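Side-chain contacts in guanine deaminase (Escherichia coli, PDB 6OHB), which converts guanine to xanthine and ammonia by zinc-dependent hydrolytic deamination, a step of purine breakdown: residues S30-I35 and V407-K412; Y204-R209 and R224-Y229; G257-Y262 and G266-N271. All blocks are in the same frame, centred on the assembly; numbering follows the deposited sequence.

Interaction 1. Residues S30-I35 and V407-K412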
loop_
_atom_site.group_PDB
_atom_site.type_symbol
_atom_site.label_atom_id
_atom_site.label_comp_id
_atom_site.label_asym_id
_atom_site.label_seq_id
_atom_site.Cartn_x
_atom_site.Cartn_y
_atom_site.Cartn_z
ATOM N N SER A 30 15.362 -8.623 -22.576
ATOM C CA SER A 30 16.370 -9.424 -23.259
ATOM C C SER A 30 17.251 -10.210 -22.293
ATOM O O SER A 30 17.804 -11.244 -22.682
ATOM C CB SER A 30 17.240 -8.527 -24.135
ATOM O OG SER A 30 18.235 -7.878 -23.357
ATOM N N ALA A 31 17.395 -9.745 -21.052
ATOM C CA ALA A 31 18.257 -10.383 -20.069
ATOM C C ALA A 31 17.481 -11.149 -19.007
ATOM O O ALA A 31 18.084 -11.634 -18.043
ATOM C CB ALA A 31 19.149 -9.337 -19.401
ATOM N N LEU A 32 16.165 -11.262 -19.147
ATOM C CA LEU A 32 15.343 -11.905 -18.132
ATOM C C LEU A 32 15.220 -13.388 -18.453
ATOM O O LEU A 32 14.698 -13.761 -19.510
ATOM C CB LEU A 32 13.961 -11.263 -18.042
ATOM C CG LEU A 32 13.200 -11.759 -16.812
ATOM C CD1 LEU A 32 13.267 -10.727 -15.712
ATOM C CD2 LEU A 32 11.764 -12.103 -17.151
ATOM N N ARG A 33 15.701 -14.225 -17.545
ATOM C CA ARG A 33 15.645 -15.668 -17.682
ATOM C C ARG A 33 14.583 -16.210 -16.737
ATOM O O ARG A 33 14.623 -15.947 -15.525
ATOM C CB ARG A 33 17.003 -16.295 -17.377
ATOM C CG ARG A 33 16.993 -17.809 -17.411
ATOM C CD ARG A 33 18.380 -18.362 -17.158
ATOM N NE ARG A 33 19.003 -17.746 -15.992
ATOM C CZ ARG A 33 20.250 -17.986 -15.603
ATOM N NH1 ARG A 33 21.012 -18.829 -16.289
ATOM N NH2 ARG A 33 20.737 -17.382 -14.530
ATOM N N PHE A 34 13.640 -16.961 -17.298
ATOM C CA PHE A 34 12.621 -17.683 -16.551
ATOM C C PHE A 34 12.751 -19.163 -16.880
ATOM O O PHE A 34 12.586 -19.560 -18.038
ATOM C CB PHE A 34 11.223 -17.168 -16.901
ATOM C CG PHE A 34 10.108 -17.971 -16.293
ATOM C CD1 PHE A 34 9.908 -17.979 -14.921
ATOM C CD2 PHE A 34 9.260 -18.720 -17.093
ATOM C CE1 PHE A 34 8.882 -18.717 -14.359
ATOM C CE2 PHE A 34 8.233 -19.464 -16.538
ATOM C CZ PHE A 34 8.043 -19.460 -15.169
ATOM N N ILE A 35 13.049 -19.973 -15.868
ATOM C CA ILE A 35 13.153 -21.423 -16.015
ATOM C C ILE A 35 12.000 -22.053 -15.247
ATOM O O ILE A 35 11.949 -21.967 -14.016
ATOM C CB ILE A 35 14.499 -21.954 -15.501
ATOM C CG1 ILE A 35 15.667 -21.227 -16.174
ATOM C CG2 ILE A 35 14.584 -23.459 -15.715
ATOM C CD1 ILE A 35 15.937 -21.666 -17.602
ATOM N N VAL A 407 -1.937 -14.186 -18.155
ATOM C CA VAL A 407 -1.392 -15.052 -19.192
ATOM C C VAL A 407 0.102 -14.824 -19.394
ATOM O O VAL A 407 0.853 -15.783 -19.574
ATOM C CB VAL A 407 -2.168 -14.863 -20.514
ATOM C CG1 VAL A 407 -3.457 -15.674 -20.484
ATOM C CG2 VAL A 407 -2.461 -13.387 -20.766
ATOM N N SER A 408 0.553 -13.576 -19.345
ATOM C CA SER A 408 1.956 -13.256 -19.556
ATOM C C SER A 408 2.724 -13.237 -18.235
ATOM O O SER A 408 2.149 -13.120 -17.149
ATOM C CB SER A 408 2.093 -11.912 -20.267
ATOM O OG SER A 408 1.931 -10.851 -19.351
ATOM N N LEU A 409 4.050 -13.373 -18.347
ATOM C CA LEU A 409 4.914 -13.345 -17.170
ATOM C C LEU A 409 4.928 -11.970 -16.518
ATOM O O LEU A 409 5.004 -11.863 -15.287
ATOM C CB LEU A 409 6.332 -13.778 -17.549
ATOM C CG LEU A 409 7.405 -13.714 -16.458
ATOM C CD1 LEU A 409 7.025 -14.574 -15.254
ATOM C CD2 LEU A 409 8.751 -14.152 -17.016
ATOM N N VAL A 410 4.872 -10.903 -17.325
ATOM C CA VAL A 410 4.830 -9.557 -16.756
ATOM C C VAL A 410 3.563 -9.376 -15.932
ATOM O O VAL A 410 3.571 -8.704 -14.895
ATOM C CB VAL A 410 4.949 -8.482 -17.857
ATOM C CG1 VAL A 410 6.097 -8.787 -18.781
ATOM C CG2 VAL A 410 3.652 -8.328 -18.648
ATOM N N ASP A 411 2.459 -9.983 -16.376
ATOM C CA ASP A 411 1.223 -9.943 -15.606
ATOM C C ASP A 411 1.394 -10.627 -14.254
ATOM O O ASP A 411 0.903 -10.131 -13.235
ATOM C CB ASP A 411 0.091 -10.589 -16.405
ATOM C CG ASP A 411 -0.582 -9.616 -17.361
ATOM O OD1 ASP A 411 -0.192 -8.432 -17.383
ATOM O OD2 ASP A 411 -1.511 -10.038 -18.084
ATOM N N LYS A 412 2.082 -11.773 -14.227
ATOM C CA LYS A 412 2.292 -12.480 -12.965
ATOM C C LYS A 412 3.192 -11.682 -12.022
ATOM O O LYS A 412 2.916 -11.587 -10.816
ATOM C CB LYS A 412 2.851 -13.876 -13.244
ATOM C CG LYS A 412 1.904 -14.738 -14.087
ATOM C CD LYS A 412 2.495 -16.100 -14.427
ATOM C CE LYS A 412 1.553 -16.921 -15.313
ATOM N NZ LYS A 412 0.308 -17.373 -14.614
#

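Interaction 2. Residues Y204-R209 and R224-Y229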
loop_
_atom_site.group_PDB
_atom_site.type_symbol
_atom_site.label_atom_id
_atom_site.label_comp_id
_atom_site.label_asym_id
_atom_site.label_seq_id
_atom_site.Cartn_x
_atom_site.Cartn_y
_atom_site.Cartn_z
ATOM N N TYR A 204 31.170 -2.198 5.767
ATOM C CA TYR A 204 30.955 -0.972 6.526
ATOM C C TYR A 204 30.704 0.208 5.595
ATOM O O TYR A 204 31.317 0.318 4.530
ATOM C CB TYR A 204 32.141 -0.663 7.450
ATOM C CG TYR A 204 31.849 0.483 8.400
ATOM C CD1 TYR A 204 32.028 1.808 8.001
ATOM C CD2 TYR A 204 31.381 0.244 9.683
ATOM C CE1 TYR A 204 31.750 2.853 8.856
ATOM C CE2 TYR A 204 31.104 1.284 10.543
ATOM C CZ TYR A 204 31.288 2.585 10.124
ATOM O OH TYR A 204 31.011 3.626 10.974
ATOM N N ALA A 205 29.809 1.100 6.018
ATOM C CA ALA A 205 29.501 2.326 5.295
ATOM C C ALA A 205 29.751 3.523 6.201
ATOM O O ALA A 205 29.217 3.579 7.312
ATOM C CB ALA A 205 28.053 2.332 4.805
ATOM N N ILE A 206 30.573 4.464 5.738
ATOM C CA ILE A 206 30.726 5.734 6.439
ATOM C C ILE A 206 29.415 6.495 6.314
ATOM O O ILE A 206 28.984 6.840 5.208
ATOM C CB ILE A 206 31.895 6.548 5.877
ATOM C CG1 ILE A 206 33.212 5.797 6.070
ATOM C CG2 ILE A 206 31.954 7.908 6.554
ATOM C CD1 ILE A 206 34.126 5.886 4.876
ATOM N N THR A 207 28.770 6.757 7.448
ATOM C CA THR A 207 27.365 7.149 7.473
ATOM C C THR A 207 27.188 8.444 8.253
ATOM O O THR A 207 26.852 8.430 9.447
ATOM C CB THR A 207 26.510 6.028 8.071
ATOM O OG1 THR A 207 26.862 4.779 7.464
ATOM C CG2 THR A 207 25.051 6.281 7.829
ATOM N N PRO A 208 27.422 9.590 7.613
ATOM C CA PRO A 208 26.899 10.848 8.160
ATOM C C PRO A 208 25.412 10.933 7.847
ATOM O O PRO A 208 24.996 10.670 6.715
ATOM C CB PRO A 208 27.703 11.925 7.422
ATOM C CG PRO A 208 28.112 11.266 6.119
ATOM C CD PRO A 208 28.217 9.787 6.384
ATOM N N ARG A 209 24.609 11.294 8.852
ATOM C CA ARG A 209 23.161 11.322 8.660
ATOM C C ARG A 209 22.794 12.215 7.482
ATOM O O ARG A 209 22.245 11.747 6.477
ATOM C CB ARG A 209 22.454 11.787 9.937
ATOM C CG ARG A 209 20.938 11.632 9.855
ATOM C CD ARG A 209 20.234 12.057 11.128
ATOM N NE ARG A 209 20.538 11.187 12.260
ATOM C CZ ARG A 209 19.815 10.129 12.611
ATOM N NH1 ARG A 209 18.733 9.793 11.914
ATOM N NH2 ARG A 209 20.173 9.407 13.663
ATOM N N ARG A 224 38.285 11.904 5.656
ATOM C CA ARG A 224 39.499 11.206 6.065
ATOM C C ARG A 224 39.272 9.701 6.132
ATOM O O ARG A 224 40.096 8.914 5.647
ATOM C CB ARG A 224 39.964 11.751 7.413
ATOM C CG ARG A 224 41.139 11.032 8.034
ATOM C CD ARG A 224 41.707 11.877 9.161
ATOM N NE ARG A 224 42.617 11.126 10.018
ATOM C CZ ARG A 224 42.856 11.433 11.290
ATOM N NH1 ARG A 224 42.253 12.479 11.846
ATOM N NH2 ARG A 224 43.700 10.697 12.003
ATOM N N LEU A 225 38.158 9.283 6.741
ATOM C CA LEU A 225 37.843 7.859 6.825
ATOM C C LEU A 225 37.721 7.242 5.440
ATOM O O LEU A 225 38.208 6.130 5.204
ATOM C CB LEU A 225 36.557 7.646 7.620
ATOM C CG LEU A 225 36.693 7.790 9.136
ATOM C CD1 LEU A 225 35.345 8.067 9.769
ATOM C CD2 LEU A 225 37.339 6.552 9.742
ATOM N N LYS A 226 37.084 7.954 4.507
ATOM C CA LYS A 226 36.948 7.417 3.156
ATOM C C LYS A 226 38.299 7.320 2.455
ATOM O O LYS A 226 38.527 6.388 1.674
ATOM C CB LYS A 226 35.986 8.276 2.333
ATOM C CG LYS A 226 35.599 7.669 0.987
ATOM C CD LYS A 226 35.138 6.225 1.149
ATOM C CE LYS A 226 34.929 5.538 -0.189
ATOM N NZ LYS A 226 35.481 6.322 -1.320
ATOM N N GLU A 227 39.207 8.263 2.723
ATOM C CA GLU A 227 40.534 8.204 2.115
ATOM C C GLU A 227 41.389 7.092 2.716
ATOM O O GLU A 227 42.234 6.517 2.018
ATOM C CB GLU A 227 41.237 9.552 2.258
ATOM C CG GLU A 227 40.838 10.563 1.199
ATOM C CD GLU A 227 41.094 11.991 1.632
ATOM O OE1 GLU A 227 41.893 12.190 2.569
ATOM O OE2 GLU A 227 40.499 12.911 1.029
ATOM N N GLU A 228 41.204 6.788 4.003
ATOM C CA GLU A 228 41.979 5.722 4.634
ATOM C C GLU A 228 41.445 4.335 4.298
ATOM O O GLU A 228 42.204 3.358 4.330
ATOM C CB GLU A 228 41.995 5.911 6.150
ATOM C CG GLU A 228 42.894 7.032 6.630
ATOM C CD GLU A 228 42.739 7.299 8.112
ATOM O OE1 GLU A 228 42.294 6.385 8.839
ATOM O OE2 GLU A 228 43.068 8.420 8.549
ATOM N N TYR A 229 40.158 4.220 3.981
ATOM C CA TYR A 229 39.531 2.938 3.664
ATOM C C TYR A 229 38.721 3.098 2.388
ATOM O O TYR A 229 37.488 3.191 2.424
ATOM C CB TYR A 229 38.672 2.449 4.827
ATOM C CG TYR A 229 39.462 2.315 6.100
ATOM C CD1 TYR A 229 40.216 1.178 6.349
ATOM C CD2 TYR A 229 39.473 3.331 7.046
ATOM C CE1 TYR A 229 40.949 1.050 7.507
ATOM C CE2 TYR A 229 40.205 3.211 8.212
ATOM C CZ TYR A 229 40.940 2.067 8.436
ATOM O OH TYR A 229 41.676 1.935 9.592
#

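Interaction 3. Residues G257-Y262 and G266-N271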
loop_
_atom_site.group_PDB
_atom_site.type_symbol
_atom_site.label_atom_id
_atom_site.label_comp_id
_atom_site.label_asym_id
_atom_site.label_seq_id
_atom_site.Cartn_x
_atom_site.Cartn_y
_atom_site.Cartn_z
ATOM N N GLY A 257 25.422 24.186 -3.609
ATOM C CA GLY A 257 24.252 23.366 -3.369
ATOM C C GLY A 257 24.537 22.190 -2.451
ATOM O O GLY A 257 25.615 22.049 -1.866
ATOM N N TYR A 258 23.534 21.315 -2.352
ATOM C CA TYR A 258 23.563 20.220 -1.386
ATOM C C TYR A 258 24.595 19.160 -1.770
ATOM O O TYR A 258 25.481 18.816 -0.974
ATOM C CB TYR A 258 22.160 19.617 -1.280
ATOM C CG TYR A 258 21.849 18.846 -0.012
ATOM C CD1 TYR A 258 22.859 18.334 0.794
ATOM C CD2 TYR A 258 20.530 18.606 0.359
ATOM C CE1 TYR A 258 22.561 17.614 1.943
ATOM C CE2 TYR A 258 20.224 17.891 1.500
ATOM C CZ TYR A 258 21.240 17.397 2.289
ATOM O OH TYR A 258 20.925 16.689 3.426
ATOM N N LEU A 259 24.484 18.606 -2.981
ATOM C CA LEU A 259 25.393 17.536 -3.383
ATOM C C LEU A 259 26.843 18.004 -3.402
ATOM O O LEU A 259 27.759 17.205 -3.159
ATOM C CB LEU A 259 24.990 16.993 -4.757
ATOM C CG LEU A 259 25.928 15.963 -5.407
ATOM C CD1 LEU A 259 26.098 14.724 -4.536
ATOM C CD2 LEU A 259 25.452 15.585 -6.800
ATOM N N ASP A 260 27.076 19.289 -3.673
ATOM C CA ASP A 260 28.448 19.771 -3.744
ATOM C C ASP A 260 29.129 19.790 -2.383
ATOM O O ASP A 260 30.360 19.714 -2.324
ATOM C CB ASP A 260 28.500 21.163 -4.370
ATOM C CG ASP A 260 29.922 21.614 -4.654
ATOM O OD1 ASP A 260 30.500 21.159 -5.666
ATOM O OD2 ASP A 260 30.462 22.419 -3.862
ATOM N N VAL A 261 28.367 19.860 -1.292
ATOM C CA VAL A 261 28.974 19.728 0.031
ATOM C C VAL A 261 29.616 18.354 0.175
ATOM O O VAL A 261 30.758 18.230 0.632
ATOM C CB VAL A 261 27.933 19.980 1.135
ATOM C CG1 VAL A 261 28.606 19.948 2.503
ATOM C CG2 VAL A 261 27.221 21.301 0.901
ATOM N N TYR A 262 28.891 17.302 -0.221
ATOM C CA TYR A 262 29.447 15.956 -0.153
ATOM C C TYR A 262 30.585 15.785 -1.147
ATOM O O TYR A 262 31.598 15.146 -0.837
ATOM C CB TYR A 262 28.359 14.920 -0.435
ATOM C CG TYR A 262 27.227 14.903 0.557
ATOM C CD1 TYR A 262 27.470 14.822 1.924
ATOM C CD2 TYR A 262 25.911 14.964 0.125
ATOM C CE1 TYR A 262 26.425 14.808 2.833
ATOM C CE2 TYR A 262 24.861 14.950 1.023
ATOM C CZ TYR A 262 25.121 14.872 2.373
ATOM O OH TYR A 262 24.070 14.857 3.259
ATOM N N GLY A 266 34.938 14.871 -0.869
ATOM C CA GLY A 266 35.316 13.588 -1.453
ATOM C C GLY A 266 34.464 12.410 -1.032
ATOM O O GLY A 266 34.988 11.303 -0.851
ATOM N N LEU A 267 33.154 12.615 -0.877
ATOM C CA LEU A 267 32.243 11.549 -0.480
ATOM C C LEU A 267 31.318 11.122 -1.611
ATOM O O LEU A 267 30.350 10.394 -1.369
ATOM C CB LEU A 267 31.417 11.974 0.735
ATOM C CG LEU A 267 32.174 12.224 2.039
ATOM C CD1 LEU A 267 31.252 12.879 3.059
ATOM C CD2 LEU A 267 32.736 10.927 2.580
ATOM N N THR A 268 31.593 11.552 -2.835
ATOM C CA THR A 268 30.926 11.022 -4.011
ATOM C C THR A 268 31.847 10.011 -4.683
ATOM O O THR A 268 33.061 10.006 -4.465
ATOM C CB THR A 268 30.563 12.139 -4.989
ATOM O OG1 THR A 268 31.762 12.746 -5.487
ATOM C CG2 THR A 268 29.710 13.195 -4.296
ATOM N N GLY A 269 31.262 9.159 -5.514
ATOM C CA GLY A 269 32.024 8.168 -6.237
ATOM C C GLY A 269 31.379 6.807 -6.123
ATOM O O GLY A 269 30.239 6.663 -5.667
ATOM N N LYS A 270 32.121 5.786 -6.547
ATOM C CA LYS A 270 31.614 4.422 -6.479
ATOM C C LYS A 270 31.352 4.021 -5.031
ATOM O O LYS A 270 32.121 4.356 -4.124
ATOM C CB LYS A 270 32.607 3.457 -7.131
ATOM C CG LYS A 270 32.647 3.539 -8.651
ATOM N N ASN A 271 30.255 3.288 -4.828
ATOM C CA ASN A 271 29.810 2.839 -3.504
ATOM C C ASN A 271 29.506 4.013 -2.573
ATOM O O ASN A 271 29.683 3.930 -1.350
ATOM C CB ASN A 271 30.824 1.883 -2.874
ATOM C CG ASN A 271 31.046 0.643 -3.720
ATOM O OD1 ASN A 271 30.275 0.360 -4.643
ATOM N ND2 ASN A 271 32.101 -0.104 -3.412
#

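Interaction 1. Residues S30-I35 and V407-K412
Leu409, the residue that meets both Leu32 and Phe34, begins a helix whose start is fixed by a capping bond: Asp411 N donates to Ser408 OG over 3.1 Å with an angle of 155° at the hydrogen. A serine suits this N-cap place, since its short hydroxyl folds back to satisfy an amide that has no carbonyl of an earlier turn to use. Lys412 N in turn bonds to Ser408 O at 3.2 Å, the first backbone bond of the helix. With this turn set, Leu409 faces strand 32-35. Its CG stands anti to the backbone N (chi1 176°), which extends the side chain toward the strand. CD2 reaches both strand residues: it meets Leu32 CD2 tip to tip at 3.6 Å and also lies 3.9 Å from Phe34 CB. The other methyl, CD1, sits over one face of the Phe34 ring, so the leucine fork fills the angle between the two strand side chains. Leu32 and Phe34 alternate with Arg33, which points to the other side and pairs with Asp17. The contact is wholly apolar and lies at the surface, with the phenyl group largely open to solvent. Tyr357 of helix 356-363 and Ile16 of strand 14-18 also pack on Leu409, while Tyr94 of the second subunit touches Ser408 and Val410. The arrangement is that of a capped helix start packed on a strand paired antiparallel with 14-18, joining N-terminal and C-terminal elements beside the barrel of this amidohydrolase.

Interaction 2. Residues Y204-R209 and R224-Y229
The chi1 of Ile206, -62°, sets CG1 anti to the carbonyl carbon, and its unusual chi2 of 139° turns CD1 onto the backbone of helix 216-228, while Leu225, with chi1 -76°, swings its own CG aside and offers CB to the isoleucine. The CD1 methyl does most of the touching. It rests 3.6 Å from Lys226 N and equally near Lys226 CA, and it lies 4.1 Å from Leu225 CB, to which CG1 is just as close. Ile206 thus presses on the helix backbone itself, a place for a branched apolar side chain that is long enough to bridge strand and helix. The Lys226 side chain adds only aliphatic carbon: CB and CD touch Ile206 CD1, CD at 3.9 Å, before the chain, bent at chi2 and chi4, leads the ammonium end away from the strand. A lysine can thus line a buried residue with methylenes and keep its charged end away from it. On the helix side that meets Tyr186 of helix 182-196, Arg224 NE bonds to Glu228 OE2 at 3.1 Å, a salt bridge. Within the strand, Thr207 OG1 turns back to Ala205 O at 2.6 Å, from above the carbonyl plane. Arg209, probably a substrate-binding residue, follows at the C-terminal end of this strand. Buried packing of a strand against its following helix is characteristic of the beta-alpha units of the TIM-barrel fold in this superfamily.

Interaction 3. Residues G257-Y262 and G266-N271
One hydrogen bond joins the segments, and it is made by backbone atoms: Leu267 N donates to Tyr262 O over 3.0 Å with an angle of 159° at the hydrogen. Leu267 CB makes a close contact beside the bonded carbonyl, 3.5 Å from Tyr262 O. Together with the bond from Gly266 N to His263 O, the Leu267 bond forms a Schellman motif that ends helix 258-264. Gly266 holds the C-prime place, where phi is positive (56°), a conformation that glycine adopts with little strain. The motif turns the chain so that Leu267 and Thr268 lie beside the last turns of the helix before the loop leaves it.

Apolar packing follows from that turn. Leu267 CD1 comes within 4.4 Å of Tyr262 CD1, meeting the ring at a slant. Leu259, one turn earlier, extends its side chain to the loop: its CD1 touches Thr268 CG2 at 3.9 Å. The threonine is well chosen for this position because its two branches do different work. CG2, anti to the carbonyl carbon, packs against the helix, whereas OG1 is hydrogen-bonded to His263 ND1.

The polar end of Tyr262 serves yet another part of the fold. Its OH is hydrogen-bonded to the carbonyl oxygen of His237, a zinc ligand, and its ring packs on Phe210 and Leu238. A tyrosine thus combines a buried apolar ring with a hydroxyl that reaches the main chain of a zinc ligand, while the side chain itself stays about 11 Å from the zinc. What results is a helix C-terminus closed by a Schellman motif, the loop beyond it leading into barrel strand 272-274, with Tyr262 behind the probable substrate-binding residues Phe210 and Leu238.

How the interactions relate
From the N terminus, the first segment met is that on strand 32-35, but interaction 1 closes only at 407-412, so its loop of 371 residues encloses the other two contacts. Within that loop interaction 2 closes first, over the 14 residues that join barrel strand 203-208 to its following helix; interaction 3 then closes over just three residues, further along the chain. The two short loops are in series and do not cross. In space they touch, Lys226 CG lying 4.1 Å from Gly266 O, with centres about 12 Å apart. Interaction 1 is remote, about 40 Å from interaction 2 between centres, and joins a strand near the N terminus to the late helix 409-419 at the surface.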